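Side-chain contacts in MmoQ Response regulator (Methylococcus capsulatus, PDB 3LJX), which is the helical HDOD portion of a longer response regulator that, as a whole, probably makes cyclic di-GMP from two GTP molecules: residues A[156-159]-A[160-164]; A[167-170]-A[171-175]; A[245-248]-A[249-252]. All coordinates share one frame; numbering follows the deposited sequence.

Contact 1: residues A[156-159]-A[160-164]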
ATOM      1  N   GLU A 156      -7.568  18.588 -10.661  1.00 28.08           N
ATOM      2  CA  GLU A 156      -8.188  19.015  -9.412  1.00 33.97           C
ATOM      3  C   GLU A 156      -7.268  18.708  -8.242  1.00 32.04           C
ATOM      4  O   GLU A 156      -7.101  19.531  -7.341  1.00 32.75           O
ATOM      5  CB  GLU A 156      -9.544  18.351  -9.208  1.00 38.86           C
ATOM      6  CG  GLU A 156     -10.650  18.994 -10.016  1.00 45.74           C
ATOM      7  CD  GLU A 156     -11.393  20.075  -9.252  1.00 44.88           C
ATOM      8  OE1 GLU A 156     -11.244  20.170  -8.015  1.00 47.18           O
ATOM      9  OE2 GLU A 156     -12.144  20.825  -9.895  1.00 44.88           O
ATOM     10  N   TYR A 157      -6.648  17.533  -8.263  1.00 26.30           N
ATOM     11  CA  TYR A 157      -5.831  17.131  -7.130  1.00 30.84           C
ATOM     12  C   TYR A 157      -4.553  17.963  -7.059  1.00 30.37           C
ATOM     13  O   TYR A 157      -4.079  18.250  -5.969  1.00 30.82           O
ATOM     14  CB  TYR A 157      -5.533  15.628  -7.141  1.00 28.44           C
ATOM     15  CG  TYR A 157      -5.123  15.079  -5.789  1.00 29.20           C
ATOM     16  CD1 TYR A 157      -5.881  15.340  -4.648  1.00 33.46           C
ATOM     17  CD2 TYR A 157      -3.988  14.288  -5.652  1.00 26.32           C
ATOM     18  CE1 TYR A 157      -5.516  14.828  -3.408  1.00 26.18           C
ATOM     19  CE2 TYR A 157      -3.614  13.767  -4.418  1.00 29.14           C
ATOM     20  CZ  TYR A 157      -4.382  14.044  -3.296  1.00 30.18           C
ATOM     21  OH  TYR A 157      -4.010  13.531  -2.062  1.00 33.44           O
ATOM     22  N   SER A 158      -4.015  18.381  -8.204  1.00 33.16           N
ATOM     23  CA  SER A 158      -2.882  19.330  -8.190  1.00 35.91           C
ATOM     24  C   SER A 158      -3.229  20.628  -7.468  1.00 42.55           C
ATOM     25  O   SER A 158      -2.423  21.141  -6.696  1.00 49.55           O
ATOM     26  CB  SER A 158      -2.371  19.642  -9.593  1.00 31.97           C
ATOM     27  OG  SER A 158      -1.560  18.591 -10.085  1.00 32.26           O
ATOM     28  N   GLU A 159      -4.426  21.157  -7.701  1.00 39.93           N
ATOM     29  CA  GLU A 159      -4.890  22.299  -6.918  1.00 43.82           C
ATOM     30  C   GLU A 159      -4.828  21.993  -5.414  1.00 42.56           C
ATOM     31  O   GLU A 159      -4.229  22.747  -4.643  1.00 40.80           O
ATOM     32  CB  GLU A 159      -6.315  22.699  -7.293  1.00 47.14           C
ATOM     33  CG  GLU A 159      -6.490  23.239  -8.696  1.00 63.18           C
ATOM     34  CD  GLU A 159      -7.950  23.594  -8.998  1.00 75.56           C
ATOM     35  OE1 GLU A 159      -8.725  23.793  -8.031  1.00 77.59           O
ATOM     36  OE2 GLU A 159      -8.321  23.672 -10.196  1.00 78.37           O
ATOM     37  N   CYS A 160      -5.452  20.898  -4.990  1.00 35.86           N
ATOM     38  CA  CYS A 160      -5.452  20.562  -3.569  1.00 31.41           C
ATOM     39  C   CYS A 160      -4.028  20.461  -3.024  1.00 30.58           C
ATOM     40  O   CYS A 160      -3.710  21.011  -1.975  1.00 29.49           O
ATOM     41  CB  CYS A 160      -6.195  19.254  -3.326  1.00 33.57           C
ATOM     42  SG  CYS A 160      -7.923  19.291  -3.839  1.00 37.59           S
ATOM     43  N   LEU A 161      -3.164  19.770  -3.755  1.00 32.39           N
ATOM     44  CA  LEU A 161      -1.808  19.527  -3.285  1.00 35.28           C
ATOM     45  C   LEU A 161      -1.003  20.815  -3.149  1.00 36.04           C
ATOM     46  O   LEU A 161      -0.162  20.936  -2.265  1.00 32.41           O
ATOM     47  CB  LEU A 161      -1.093  18.540  -4.212  1.00 34.60           C
ATOM     48  CG  LEU A 161      -1.599  17.094  -4.117  1.00 29.16           C
ATOM     49  CD1 LEU A 161      -0.817  16.203  -5.059  1.00 26.81           C
ATOM     50  CD2 LEU A 161      -1.506  16.572  -2.692  1.00 26.34           C
ATOM     51  N   ARG A 162      -1.262  21.784  -4.019  1.00 40.27           N
ATOM     52  CA  ARG A 162      -0.536  23.049  -3.948  1.00 42.17           C
ATOM     53  C   ARG A 162      -0.996  23.936  -2.790  1.00 45.22           C
ATOM     54  O   ARG A 162      -0.203  24.699  -2.249  1.00 48.73           O
ATOM     55  CB  ARG A 162      -0.610  23.795  -5.281  1.00 38.05           C
ATOM     56  CG  ARG A 162       0.143  23.073  -6.376  1.00 42.21           C
ATOM     57  CD  ARG A 162      -0.056  23.705  -7.725  1.00 49.90           C
ATOM     58  NE  ARG A 162       0.868  23.126  -8.697  1.00 60.52           N
ATOM     59  CZ  ARG A 162       0.498  22.523  -9.825  1.00 61.38           C
ATOM     60  NH1 ARG A 162      -0.791  22.420 -10.142  1.00 56.01           N
ATOM     61  NH2 ARG A 162       1.424  22.030 -10.638  1.00 60.84           N
ATOM     62  N   LYS A 163      -2.259  23.814  -2.389  1.00 43.70           N
ATOM     63  CA  LYS A 163      -2.788  24.699  -1.357  1.00 47.70           C
ATOM     64  C   LYS A 163      -2.896  24.115   0.050  1.00 49.93           C
ATOM     65  O   LYS A 163      -3.111  24.860   1.004  1.00 51.91           O
ATOM     66  CB  LYS A 163      -4.125  25.312  -1.778  1.00 48.85           C
ATOM     67  CG  LYS A 163      -5.122  24.337  -2.312  1.00 54.47           C
ATOM     68  CD  LYS A 163      -6.321  25.065  -2.904  1.00 62.01           C
ATOM     69  CE  LYS A 163      -7.143  25.778  -1.832  1.00 66.46           C
ATOM     70  NZ  LYS A 163      -8.534  26.081  -2.308  1.00 67.89           N
ATOM     71  N   ALA A 164      -2.735  22.805   0.201  1.00 46.22           N
ATOM     72  CA  ALA A 164      -2.896  22.216   1.530  1.00 40.87           C
ATOM     73  C   ALA A 164      -2.079  20.957   1.774  1.00 40.11           C
ATOM     74  O   ALA A 164      -1.601  20.312   0.840  1.00 36.43           O
ATOM     75  CB  ALA A 164      -4.370  21.945   1.809  1.00 41.18           C
TER

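Contact 2: residues A[167-170]-A[171-175]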
ATOM      1  N   GLU A 167      -4.103  17.697   7.754  1.00 38.66           N
ATOM      2  CA  GLU A 167      -5.542  17.720   7.987  1.00 42.92           C
ATOM      3  C   GLU A 167      -6.288  18.660   7.033  1.00 41.77           C
ATOM      4  O   GLU A 167      -7.415  18.374   6.625  1.00 42.87           O
ATOM      5  CB  GLU A 167      -5.841  18.052   9.454  1.00 48.69           C
ATOM      6  CG  GLU A 167      -5.480  16.903  10.412  1.00 58.67           C
ATOM      7  CD  GLU A 167      -5.459  17.301  11.893  1.00 63.81           C
ATOM      8  OE1 GLU A 167      -5.957  18.398  12.243  1.00 65.26           O
ATOM      9  OE2 GLU A 167      -4.935  16.504  12.708  1.00 62.83           O
ATOM     10  N   ALA A 168      -5.659  19.777   6.675  1.00 37.09           N
ATOM     11  CA  ALA A 168      -6.279  20.737   5.774  1.00 36.45           C
ATOM     12  C   ALA A 168      -6.456  20.110   4.390  1.00 36.37           C
ATOM     13  O   ALA A 168      -7.474  20.321   3.736  1.00 37.02           O
ATOM     14  CB  ALA A 168      -5.455  22.030   5.690  1.00 30.29           C
ATOM     15  N   LEU A 169      -5.474  19.331   3.952  1.00 35.84           N
ATOM     16  CA  LEU A 169      -5.614  18.596   2.689  1.00 38.36           C
ATOM     17  C   LEU A 169      -6.782  17.592   2.762  1.00 37.25           C
ATOM     18  O   LEU A 169      -7.589  17.501   1.835  1.00 33.73           O
ATOM     19  CB  LEU A 169      -4.311  17.895   2.296  1.00 32.36           C
ATOM     20  CG  LEU A 169      -4.401  17.054   1.020  1.00 33.96           C
ATOM     21  CD1 LEU A 169      -4.769  17.925  -0.183  1.00 29.32           C
ATOM     22  CD2 LEU A 169      -3.089  16.319   0.774  1.00 33.36           C
ATOM     23  N   ILE A 170      -6.871  16.853   3.868  1.00 31.89           N
ATOM     24  CA  ILE A 170      -7.969  15.916   4.076  1.00 34.48           C
ATOM     25  C   ILE A 170      -9.300  16.650   3.929  1.00 36.90           C
ATOM     26  O   ILE A 170     -10.198  16.196   3.202  1.00 32.02           O
ATOM     27  CB  ILE A 170      -7.915  15.249   5.475  1.00 30.81           C
ATOM     28  CG1 ILE A 170      -6.655  14.381   5.623  1.00 33.08           C
ATOM     29  CG2 ILE A 170      -9.180  14.422   5.731  1.00 23.17           C
ATOM     30  CD1 ILE A 170      -6.635  13.163   4.714  1.00 32.69           C
ATOM     31  N   ALA A 171      -9.419  17.793   4.606  1.00 34.24           N
ATOM     32  CA  ALA A 171     -10.643  18.593   4.529  1.00 32.19           C
ATOM     33  C   ALA A 171     -10.923  19.040   3.093  1.00 32.58           C
ATOM     34  O   ALA A 171     -12.072  19.077   2.656  1.00 34.13           O
ATOM     35  CB  ALA A 171     -10.562  19.808   5.461  1.00 28.63           C
ATOM     36  N   LEU A 172      -9.865  19.373   2.360  1.00 30.78           N
ATOM     37  CA  LEU A 172     -10.025  19.891   1.011  1.00 31.84           C
ATOM     38  C   LEU A 172     -10.467  18.772   0.087  1.00 33.20           C
ATOM     39  O   LEU A 172     -11.305  18.974  -0.804  1.00 35.19           O
ATOM     40  CB  LEU A 172      -8.721  20.510   0.514  1.00 35.58           C
ATOM     41  CG  LEU A 172      -8.854  21.333  -0.765  1.00 43.78           C
ATOM     42  CD1 LEU A 172     -10.106  22.200  -0.720  1.00 46.61           C
ATOM     43  CD2 LEU A 172      -7.621  22.190  -0.976  1.00 46.37           C
ATOM     44  N   GLU A 173      -9.915  17.584   0.313  1.00 28.59           N
ATOM     45  CA  GLU A 173     -10.268  16.425  -0.493  1.00 24.36           C
ATOM     46  C   GLU A 173     -11.748  16.128  -0.335  1.00 24.73           C
ATOM     47  O   GLU A 173     -12.454  15.947  -1.329  1.00 27.23           O
ATOM     48  CB  GLU A 173      -9.418  15.211  -0.112  1.00 23.40           C
ATOM     49  CG  GLU A 173      -7.944  15.335  -0.503  1.00 22.86           C
ATOM     50  CD  GLU A 173      -7.093  14.229   0.102  1.00 30.92           C
ATOM     51  OE1 GLU A 173      -7.632  13.455   0.928  1.00 31.49           O
ATOM     52  OE2 GLU A 173      -5.888  14.146  -0.238  1.00 32.97           O
ATOM     53  N   ARG A 174     -12.229  16.114   0.903  1.00 27.06           N
ATOM     54  CA  ARG A 174     -13.648  15.855   1.158  1.00 34.87           C
ATOM     55  C   ARG A 174     -14.558  16.840   0.413  1.00 35.24           C
ATOM     56  O   ARG A 174     -15.596  16.460  -0.123  1.00 36.70           O
ATOM     57  CB  ARG A 174     -13.945  15.859   2.657  1.00 36.08           C
ATOM     58  CG  ARG A 174     -13.416  14.611   3.363  1.00 40.66           C
ATOM     59  CD  ARG A 174     -13.577  14.695   4.869  1.00 42.24           C
ATOM     60  NE  ARG A 174     -12.979  13.540   5.539  1.00 51.08           N
ATOM     61  CZ  ARG A 174     -12.800  13.431   6.859  1.00 56.17           C
ATOM     62  NH1 ARG A 174     -13.158  14.418   7.676  1.00 54.54           N
ATOM     63  NH2 ARG A 174     -12.253  12.331   7.366  1.00 56.51           N
ATOM     64  N   GLU A 175     -14.144  18.097   0.360  1.00 29.42           N
ATOM     65  CA  GLU A 175     -14.902  19.126  -0.330  1.00 36.63           C
ATOM     66  C   GLU A 175     -14.958  18.864  -1.838  1.00 33.51           C
ATOM     67  O   GLU A 175     -16.032  18.910  -2.458  1.00 23.60           O
ATOM     68  CB  GLU A 175     -14.248  20.475  -0.053  1.00 45.92           C
ATOM     69  CG  GLU A 175     -15.105  21.678  -0.299  1.00 60.62           C
ATOM     70  CD  GLU A 175     -14.453  22.938   0.257  1.00 75.84           C
ATOM     71  OE1 GLU A 175     -14.604  23.203   1.469  1.00 77.35           O
ATOM     72  OE2 GLU A 175     -13.770  23.651  -0.515  1.00 82.39           O
TER

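Contact 3: residues A[245-248]-A[249-252]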
ATOM      1  N   PRO A 245       9.610  10.454  21.830  1.00 33.07           N
ATOM      2  CA  PRO A 245       9.476   9.577  23.009  1.00 29.58           C
ATOM      3  C   PRO A 245       8.233   8.689  22.923  1.00 33.97           C
ATOM      4  O   PRO A 245       8.296   7.500  23.274  1.00 33.76           O
ATOM      5  CB  PRO A 245       9.338  10.565  24.171  1.00 31.05           C
ATOM      6  CG  PRO A 245      10.040  11.812  23.692  1.00 32.64           C
ATOM      7  CD  PRO A 245       9.797  11.871  22.196  1.00 33.85           C
ATOM      8  N   LEU A 246       7.121   9.249  22.445  1.00 35.18           N
ATOM      9  CA  LEU A 246       5.889   8.479  22.293  1.00 31.05           C
ATOM     10  C   LEU A 246       6.112   7.278  21.381  1.00 31.67           C
ATOM     11  O   LEU A 246       5.799   6.137  21.748  1.00 31.49           O
ATOM     12  CB  LEU A 246       4.770   9.341  21.716  1.00 33.44           C
ATOM     13  CG  LEU A 246       3.338   9.025  22.174  1.00 33.69           C
ATOM     14  CD1 LEU A 246       2.358   9.399  21.093  1.00 24.90           C
ATOM     15  CD2 LEU A 246       3.119   7.570  22.631  1.00 28.03           C
ATOM     16  N   LEU A 247       6.644   7.525  20.187  1.00 30.88           N
ATOM     17  CA  LEU A 247       6.870   6.431  19.244  1.00 30.37           C
ATOM     18  C   LEU A 247       7.839   5.399  19.835  1.00 28.65           C
ATOM     19  O   LEU A 247       7.626   4.198  19.687  1.00 23.36           O
ATOM     20  CB  LEU A 247       7.381   6.941  17.894  1.00 28.04           C
ATOM     21  CG  LEU A 247       6.350   7.181  16.797  1.00 33.55           C
ATOM     22  CD1 LEU A 247       5.556   5.905  16.546  1.00 34.61           C
ATOM     23  CD2 LEU A 247       5.428   8.333  17.139  1.00 33.44           C
ATOM     24  N   ARG A 248       8.890   5.859  20.517  1.00 23.12           N
ATOM     25  CA  ARG A 248       9.835   4.910  21.105  1.00 27.59           C
ATOM     26  C   ARG A 248       9.123   4.085  22.152  1.00 27.83           C
ATOM     27  O   ARG A 248       9.360   2.888  22.264  1.00 26.47           O
ATOM     28  CB  ARG A 248      11.061   5.600  21.715  1.00 31.48           C
ATOM     29  CG  ARG A 248      12.016   6.203  20.694  1.00 41.15           C
ATOM     30  CD  ARG A 248      13.339   6.627  21.348  1.00 53.01           C
ATOM     31  NE  ARG A 248      13.160   7.655  22.381  1.00 62.72           N
ATOM     32  CZ  ARG A 248      13.477   7.509  23.671  1.00 66.32           C
ATOM     33  NH1 ARG A 248      13.998   6.368  24.115  1.00 71.31           N
ATOM     34  NH2 ARG A 248      13.272   8.510  24.525  1.00 61.08           N
ATOM     35  N   ALA A 249       8.235   4.723  22.912  1.00 26.78           N
ATOM     36  CA  ALA A 249       7.494   3.999  23.940  1.00 27.25           C
ATOM     37  C   ALA A 249       6.553   2.976  23.296  1.00 27.93           C
ATOM     38  O   ALA A 249       6.380   1.856  23.803  1.00 19.81           O
ATOM     39  CB  ALA A 249       6.727   4.970  24.859  1.00 23.41           C
ATOM     40  N   GLU A 250       5.956   3.352  22.172  1.00 22.69           N
ATOM     41  CA  GLU A 250       5.064   2.435  21.473  1.00 24.60           C
ATOM     42  C   GLU A 250       5.900   1.315  20.843  1.00 27.84           C
ATOM     43  O   GLU A 250       5.527   0.145  20.899  1.00 29.83           O
ATOM     44  CB  GLU A 250       4.203   3.185  20.439  1.00 23.68           C
ATOM     45  CG  GLU A 250       3.182   4.147  21.085  1.00 26.99           C
ATOM     46  CD  GLU A 250       2.406   4.985  20.077  1.00 33.03           C
ATOM     47  OE1 GLU A 250       2.856   5.135  18.921  1.00 35.75           O
ATOM     48  OE2 GLU A 250       1.335   5.504  20.441  1.00 32.28           O
ATOM     49  N   ALA A 251       7.047   1.682  20.275  1.00 24.40           N
ATOM     50  CA  ALA A 251       8.020   0.707  19.793  1.00 25.89           C
ATOM     51  C   ALA A 251       8.351  -0.302  20.882  1.00 34.40           C
ATOM     52  O   ALA A 251       8.241  -1.509  20.669  1.00 39.09           O
ATOM     53  CB  ALA A 251       9.288   1.407  19.319  1.00 22.82           C
ATOM     54  N   ARG A 252       8.753   0.186  22.054  1.00 34.81           N
ATOM     55  CA  ARG A 252       9.078  -0.713  23.157  1.00 39.42           C
ATOM     56  C   ARG A 252       7.881  -1.609  23.468  1.00 37.33           C
ATOM     57  O   ARG A 252       8.039  -2.776  23.805  1.00 33.84           O
ATOM     58  CB  ARG A 252       9.494   0.057  24.425  1.00 41.89           C
ATOM     59  CG  ARG A 252      10.591   1.093  24.224  1.00 52.77           C
ATOM     60  CD  ARG A 252      12.007   0.547  24.429  1.00 62.81           C
ATOM     61  NE  ARG A 252      12.998   1.628  24.389  1.00 73.81           N
ATOM     62  CZ  ARG A 252      13.622   2.133  25.458  1.00 81.43           C
ATOM     63  NH1 ARG A 252      13.387   1.647  26.678  1.00 80.31           N
ATOM     64  NH2 ARG A 252      14.498   3.123  25.304  1.00 82.54           N
TER

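Contact 1: residues A[156-159]-A[160-164]
Residues 156-159 and 160-163 form the closing turns of helix 154-163, joined by i to i+4 backbone bonds from Glu156 O through Glu159 O, the shortest being Leu161 N to Tyr157 O at 2.8 Å, before Ala164 leaves the helical conformation. Glu159 O is gripped twice, by Lys163 N and, weakly, by Arg162 N. The main side-chain contact also runs from Tyr157 to Leu161. With CG of Tyr157 swung anti to N (chi1 -160°), the ring lies beneath the leucine, whose CG stands 4.1 Å from the ring centroid and 18° off the ring normal, a CH-pi contact over one face. The two methyls extend this cover: CD1 of Leu161 reaches Tyr157 CD2 at 3.8 Å, while CD2 of the leucine sits nearest CZ and CE2. Cys160 meets the same ring obliquely, its CB 4.1 Å from Tyr157 CD1. This apolar side faces the next element of the all-helical HDOD domain, helix 166-177, where Tyr157 OH is hydrogen-bonded to Glu173 and Cys160 packs on Leu169. A more polar strip winds past it. Arg162, extended from CG to NE, runs back along the helix and brings NH1 3.2 Å from Ser158 CB, a close approach but not a bond; its NH2 is weakly and distantly paired with Glu102. The serine hydroxyl is engaged elsewhere, with Ala103 N and Pro154 O. One residue on, Lys163 takes chi1 48°, with CG wedged between its own N and carbonyl carbon; this brings Lys163 CG within 3.0 Å of Glu159 O, a tight fit. The lysine makes no ion pair with that glutamate: Glu159 OE1 stays 6.2 Å from Lys163 NZ and instead forms a salt bridge with Arg176.

Contact 2: residues A[167-170]-A[171-175]
Residues 167-170 run without interruption into 171-175 along helix 166-177, each carbonyl from Glu167 O to Ile170 O accepting the N-H four residues on, with Glu173 N to Leu169 O the shortest at 2.8 Å. The side chains of Leu169 and Glu173 cross at an angle. Glu173 leads its chain back toward the preceding turn, with CG beside its own N (chi1 -69°) and the rest extended, a course that brings OE2 3.5 Å from Leu169 CG. Its other oxygen, OE1, lies 3.9 Å from Ile170 CD1, leaving the carboxylate flanked by two aliphatic side chains. Though buried, both oxygens have polar partners: OE2 bonds to the hydroxyl of Tyr157, and OE1 accepts the backbone N of His181. With an alanine here instead of Glu173, the Tyr157 hydroxyl and the His181 N-H would probably lose their partner and a gap would be likely to open beside Leu169. Further round the helix, Ile170 directs CG2 over one face of the Arg174 guanidinium, 3.8 Å above its plane and displaced toward the rim. The arginine reaches this place extended from CG to NE, its NE 3.9 Å from Ile170 CG2, and its charge is answered by a salt bridge to Asp180. Leu172 turns instead to helix 154-163, where it packs on Cys160 and Lys163. Helix 166-177 thus presents one side to the helix before it and, through Ile170 and Glu173, another to the start of helix 181-191, a layering of successive helices that belongs to the all-helical HDOD domain.

Contact 3: residues A[245-248]-A[249-252]
Ala251 N donates to Leu247 O over 2.6 Å, nearly straight at 168°, the shortest of the four i to i+4 bonds linking residues 245-248 to residues 249-252. Glu250 stretches back along the helix with its chain extended beyond CG, and its carboxylate crosses two leucines: OE2 lies 3.5 Å from Leu246 CD2, and OE1 lies 3.7 Å from Leu247 CD1. Glu250 is a buried residue, and its OE2 accepts the backbone N of Ile210. On the exposed side, Arg248 and Arg252 lie next to each other and point the same way. Their guanidinium planes are turned 62° apart, and Arg252 NH2 comes to the edge of the Arg248 group, 3.5 Å from its NH1; two donors of like charge meet here, which would probably be mildly unfavourable. A bend at chi2 (-91°) turns the Arg252 chain toward the Arg248 guanidinium, but the chain is strained here and its position should be read with caution. Both residues touch a crystal neighbour. The segment is the first two turns of helix 245-254, opened by Pro245, with Leu247 N bonded to Ser244 OG; Leu247 and Ala251, four residues apart, pack on Leu225 of helix 214-233, a helix-against-helix contact of the kind that builds this all-helical chain.

From the N terminus, the three contacts follow in series; none nests in or crosses another, and each closes only local helical turns. Contact 1 ends helix 154-163, and after a short turn contact 2 begins in helix 166-177. Their centres are 10 Å apart and they touch directly: Ala164 CB lies 3.6 Å from Leu169 N, and Lys163 CG 3.6 Å from Leu172 CD2, so the two successive helices pack as a pair within the HDOD domain. Contact 3, much later in the chain on helix 245-254, touches neither; its centre is about 29 Å from that of contact 2 and about 33 Å from that of contact 1, and it instead joins that helix to helix 214-233.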